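Local structure of uncharacterized esterase YxiM (Bacillus subtilis, 2O14) at residues A[210-215]-A[256-261]; A[274-279]-A[299-304]. The protein is an uncharacterised member of the GDSL lipolytic enzyme family that probably acts as an ester hydrolase. All blocks are in the same frame, centred on the assembly; numbering follows the deposited sequence.

Interaction 1. Residues A[210-215]-A[256-261]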
# COMPACT_ATOMS: atom_id res chain seq x y z
N GLN A 210 -9.79 0.78 -6.96
CA GLN A 210 -9.35 -0.48 -7.57
C GLN A 210 -10.38 -1.61 -7.52
O GLN A 210 -11.21 -1.69 -6.61
CB GLN A 210 -8.04 -0.95 -6.92
CG GLN A 210 -7.36 -2.08 -7.69
CD GLN A 210 -7.03 -1.70 -9.12
OE1 GLN A 210 -5.88 -1.39 -9.46
NE2 GLN A 210 -8.05 -1.70 -9.97
N ILE A 211 -10.30 -2.47 -8.53
CA ILE A 211 -11.17 -3.64 -8.66
C ILE A 211 -10.24 -4.85 -8.73
O ILE A 211 -9.02 -4.70 -8.80
CB ILE A 211 -12.00 -3.56 -9.97
CG1 ILE A 211 -11.06 -3.42 -11.17
CG2 ILE A 211 -12.96 -2.36 -9.93
CD1 ILE A 211 -11.77 -3.42 -12.52
N ALA A 212 -10.81 -6.05 -8.71
CA ALA A 212 -10.01 -7.28 -8.76
C ALA A 212 -9.14 -7.40 -10.01
O ALA A 212 -7.95 -7.72 -9.92
CB ALA A 212 -10.93 -8.50 -8.64
N ARG A 213 -9.73 -7.16 -11.18
CA ARG A 213 -9.00 -7.27 -12.44
C ARG A 213 -7.77 -6.37 -12.42
O ARG A 213 -6.67 -6.82 -12.75
CB ARG A 213 -9.90 -6.89 -13.61
CG ARG A 213 -9.34 -7.24 -14.98
CD ARG A 213 -10.08 -6.50 -16.07
NE ARG A 213 -11.50 -6.85 -16.15
CZ ARG A 213 -12.48 -5.96 -16.25
NH1 ARG A 213 -13.74 -6.36 -16.33
NH2 ARG A 213 -12.21 -4.66 -16.22
N GLY A 214 -7.96 -5.11 -12.05
CA GLY A 214 -6.85 -4.17 -12.00
C GLY A 214 -5.77 -4.54 -10.99
O GLY A 214 -4.58 -4.46 -11.29
N PHE A 215 -6.18 -4.93 -9.79
CA PHE A 215 -5.22 -5.31 -8.77
C PHE A 215 -4.36 -6.46 -9.29
O PHE A 215 -3.15 -6.50 -9.08
CB PHE A 215 -5.95 -5.74 -7.49
CG PHE A 215 -5.07 -5.81 -6.28
CD1 PHE A 215 -4.28 -6.93 -6.04
CD2 PHE A 215 -4.98 -4.73 -5.40
CE1 PHE A 215 -3.41 -6.97 -4.94
CE2 PHE A 215 -4.12 -4.76 -4.31
CZ PHE A 215 -3.33 -5.88 -4.08
N GLU A 256 -13.78 -15.25 -10.66
CA GLU A 256 -12.70 -15.94 -11.39
C GLU A 256 -11.33 -15.30 -11.14
O GLU A 256 -10.35 -16.00 -10.89
CB GLU A 256 -12.96 -15.91 -12.89
CG GLU A 256 -14.19 -16.64 -13.37
CD GLU A 256 -14.44 -16.39 -14.86
OE1 GLU A 256 -13.49 -16.55 -15.66
OE2 GLU A 256 -15.59 -16.03 -15.22
N VAL A 257 -11.28 -13.98 -11.26
CA VAL A 257 -10.04 -13.23 -11.06
C VAL A 257 -9.56 -13.39 -9.62
O VAL A 257 -8.38 -13.62 -9.37
CB VAL A 257 -10.25 -11.73 -11.34
CG1 VAL A 257 -8.99 -10.95 -10.95
CG2 VAL A 257 -10.57 -11.53 -12.81
N MSE A 258 -10.50 -13.26 -8.69
CA MSE A 258 -10.21 -13.39 -7.27
C MSE A 258 -9.64 -14.78 -6.99
O MSE A 258 -8.66 -14.92 -6.26
CB MSE A 258 -11.48 -13.17 -6.45
CG MSE A 258 -11.98 -11.74 -6.46
SE MSE A 258 -10.95 -10.60 -5.26
CE MSE A 258 -11.79 -11.15 -3.59
N ARG A 259 -10.26 -15.80 -7.58
CA ARG A 259 -9.82 -17.18 -7.40
C ARG A 259 -8.37 -17.35 -7.83
O ARG A 259 -7.58 -17.98 -7.14
CB ARG A 259 -10.71 -18.12 -8.22
CG ARG A 259 -10.44 -19.60 -7.99
CD ARG A 259 -11.18 -20.45 -9.01
NE ARG A 259 -12.61 -20.15 -9.05
CZ ARG A 259 -13.47 -20.45 -8.08
NH1 ARG A 259 -13.05 -21.08 -6.98
NH2 ARG A 259 -14.75 -20.13 -8.20
N ASP A 260 -8.04 -16.79 -8.99
CA ASP A 260 -6.69 -16.89 -9.53
C ASP A 260 -5.65 -16.25 -8.61
O ASP A 260 -4.60 -16.85 -8.36
CB ASP A 260 -6.63 -16.22 -10.90
CG ASP A 260 -5.28 -16.35 -11.55
OD1 ASP A 260 -4.87 -17.49 -11.88
OD2 ASP A 260 -4.61 -15.31 -11.73
N MSE A 261 -5.94 -15.05 -8.12
CA MSE A 261 -5.02 -14.37 -7.22
C MSE A 261 -4.76 -15.21 -5.98
O MSE A 261 -3.61 -15.35 -5.54
CB MSE A 261 -5.57 -13.01 -6.79
CG MSE A 261 -5.67 -11.99 -7.91
SE MSE A 261 -5.68 -10.18 -7.21
CE MSE A 261 -7.58 -9.97 -6.88

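Interaction 2. Residues A[274-279]-A[299-304]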
# COMPACT_ATOMS: atom_id res chain seq x y z
N LEU A 274 -9.58 -13.39 3.21
CA LEU A 274 -10.52 -12.58 2.43
C LEU A 274 -11.45 -11.81 3.37
O LEU A 274 -11.81 -12.31 4.44
CB LEU A 274 -11.37 -13.47 1.52
CG LEU A 274 -10.65 -14.28 0.44
CD1 LEU A 274 -11.67 -15.12 -0.30
CD2 LEU A 274 -9.91 -13.35 -0.52
N SER A 275 -11.82 -10.60 2.98
CA SER A 275 -12.71 -9.78 3.79
C SER A 275 -13.88 -9.24 2.98
O SER A 275 -13.70 -8.77 1.86
CB SER A 275 -11.93 -8.60 4.39
OG SER A 275 -12.80 -7.72 5.09
N THR A 276 -15.08 -9.34 3.54
CA THR A 276 -16.26 -8.82 2.86
C THR A 276 -16.29 -7.33 3.19
O THR A 276 -16.32 -6.94 4.36
CB THR A 276 -17.56 -9.49 3.38
OG1 THR A 276 -17.63 -9.36 4.80
CG2 THR A 276 -17.56 -10.98 3.01
N PRO A 277 -16.25 -6.46 2.17
CA PRO A 277 -16.26 -5.03 2.46
C PRO A 277 -17.52 -4.52 3.17
O PRO A 277 -18.64 -4.95 2.86
CB PRO A 277 -16.05 -4.38 1.09
CG PRO A 277 -16.57 -5.41 0.13
CD PRO A 277 -16.12 -6.72 0.72
N GLN A 278 -17.33 -3.64 4.14
CA GLN A 278 -18.46 -3.07 4.87
C GLN A 278 -19.33 -2.27 3.91
O GLN A 278 -18.90 -1.93 2.80
CB GLN A 278 -17.98 -2.19 6.02
CG GLN A 278 -16.52 -1.79 5.95
CD GLN A 278 -16.21 -0.93 4.75
OE1 GLN A 278 -16.89 0.07 4.50
NE2 GLN A 278 -15.17 -1.29 4.02
N GLY A 279 -20.56 -1.97 4.33
CA GLY A 279 -21.47 -1.22 3.49
C GLY A 279 -21.41 0.28 3.65
O GLY A 279 -20.40 0.83 4.09
N ALA A 299 -21.59 -12.30 -1.77
CA ALA A 299 -21.92 -13.71 -2.00
C ALA A 299 -20.75 -14.50 -2.58
O ALA A 299 -20.46 -15.62 -2.13
CB ALA A 299 -23.13 -13.80 -2.94
N SER A 300 -20.06 -13.92 -3.56
CA SER A 300 -18.92 -14.58 -4.20
C SER A 300 -17.72 -14.69 -3.28
O SER A 300 -16.97 -15.66 -3.35
CB SER A 300 -18.51 -13.82 -5.47
OG SER A 300 -19.52 -13.92 -6.45
N ILE A 301 -17.53 -13.69 -2.43
CA ILE A 301 -16.42 -13.70 -1.49
C ILE A 301 -16.59 -14.84 -0.49
O ILE A 301 -15.62 -15.53 -0.15
CB ILE A 301 -16.32 -12.35 -0.74
CG1 ILE A 301 -16.11 -11.21 -1.74
CG2 ILE A 301 -15.16 -12.38 0.24
CD1 ILE A 301 -16.12 -9.83 -1.13
N LEU A 302 -17.82 -15.05 -0.01
CA LEU A 302 -18.08 -16.13 0.94
C LEU A 302 -17.80 -17.48 0.27
O LEU A 302 -17.13 -18.34 0.84
CB LEU A 302 -19.53 -16.09 1.42
CG LEU A 302 -20.01 -14.79 2.08
CD1 LEU A 302 -21.50 -14.86 2.33
CD2 LEU A 302 -19.25 -14.56 3.38
N ALA A 303 -18.32 -17.64 -0.94
CA ALA A 303 -18.13 -18.87 -1.69
C ALA A 303 -16.65 -19.18 -1.93
O ALA A 303 -16.20 -20.31 -1.74
CB ALA A 303 -18.87 -18.78 -3.02
N LEU A 304 -15.90 -18.16 -2.35
CA LEU A 304 -14.47 -18.32 -2.61
C LEU A 304 -13.70 -18.78 -1.38
O LEU A 304 -12.76 -19.56 -1.48
CB LEU A 304 -13.88 -17.00 -3.12
CG LEU A 304 -14.07 -16.67 -4.60
CD1 LEU A 304 -13.75 -15.20 -4.86
CD2 LEU A 304 -13.17 -17.58 -5.43

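Interaction 1. Residues A[210-215]-A[256-261]
Ala212 and Phe215, on the first turn of helix 212-217, pack against Val257, Met258 and Met261 of helix 251-266 in a buried helix-helix contact of the hydrolase domain, made mainly by apolar side chains. The backbones come nearest at two neighbouring pairs, Arg213 with Val257 (CA to CA 6.2 Å) and Ala212 with Met258. The small methyl of Ala212 points into helix 251-266 and meets three side chains: its CB is 3.9 Å from CG1 of Val257, 4.0 Å from SE of Met258 and 4.1 Å from CE of Met261. Val257 also reaches the backbone, its CG1 resting 3.5 Å from the carbonyl O of Ala212. That branch stands anti to the backbone N of Val257 (chi1 173°), which carries it out toward helix 212-217. Met258 and Met261 are both selenomethionines. The chain of Met258 folds back at its second and third torsions and offers CG and SE to the alanine methyl. Met261 bends only near its end (chi3 -87°), turning CE to Ala212 while SE lies 3.7 Å from CD1 of Phe215. This is a Met-aromatic contact of oblique approach, the selenium 5.0 Å from the ring centroid and 71° off the ring normal.

Such packing suits the SGNH-type alpha/beta fold of GDSL enzymes, in which helices flank a central parallel sheet; here Phe215 and Met258 also touch strand 233-237, through Phe234 and Leu236. Ile211 takes the N-cap position of helix 212-217, where Asp242 accepts a hydrogen bond from the backbone N of Ala212. Salt bridges lie outside the patch: Arg213, its CB directed away from the contact, binds Glu253, and Asp260 binds Arg216.

Interaction 2. Residues A[274-279]-A[299-304]
Ile301 is the main bump of this contact, projecting from helix 298-307 into a hollow formed by Leu274, Thr276 and Pro277 at the end of strand 271-275 and just beyond it. Its two branches part company. CG2 settles between the CG2 methyl of Thr276, at 3.9 Å, and CB of Leu274, at 4.1 Å. CD1, at the end of an extended arm (chi2 175°), ends against the CD corner of the Pro277 ring, 3.6 Å from that atom. In return, the Thr276 methyl enters the notch between Ile301 and Leu302, with CD2 of Leu302 4.0 Å away. Leu274 fills the next hollow along the helix: its CD1 lies 4.0 Å from both the carbonyl O of Ile301 and CB of Leu304, and the two leucine side chains cross at about a right angle. The hydroxyl of Thr276 has separate partners, Asp314 and the backbone N of Asn316. The contact belongs to a beta-alpha-beta unit in which helix 298-307 connects strand 271-275 to its parallel neighbour 311-313; strand 233-237 lies on the other edge of 271-275, and helix 251-266 packs beside Leu304.

In the fold
Interactions 1 and 2 follow in series along the chain, their centres about 13 Å apart in one hydrolase domain. Helix 251-266, which supplies residues 256-261, leads into strand 271-275 of interaction 2. The two touch where the methyls of Leu304 pack on helix 251-266, CD1 3.4 Å from CB of Met258 and CD2 against CB of Arg259, and where CE of Met258 reaches CD2 of Leu274. Helix 251-266 thus touches both helix 212-217 and helix 298-307, and joins the two contacts beside strands 233-237 and 271-275 of the parallel sheet. Phe215 and Pro277 lie about 11 and 10 Å, side chain to side chain, from Ser171, the probable nucleophile: near, but not at, the presumed catalytic site.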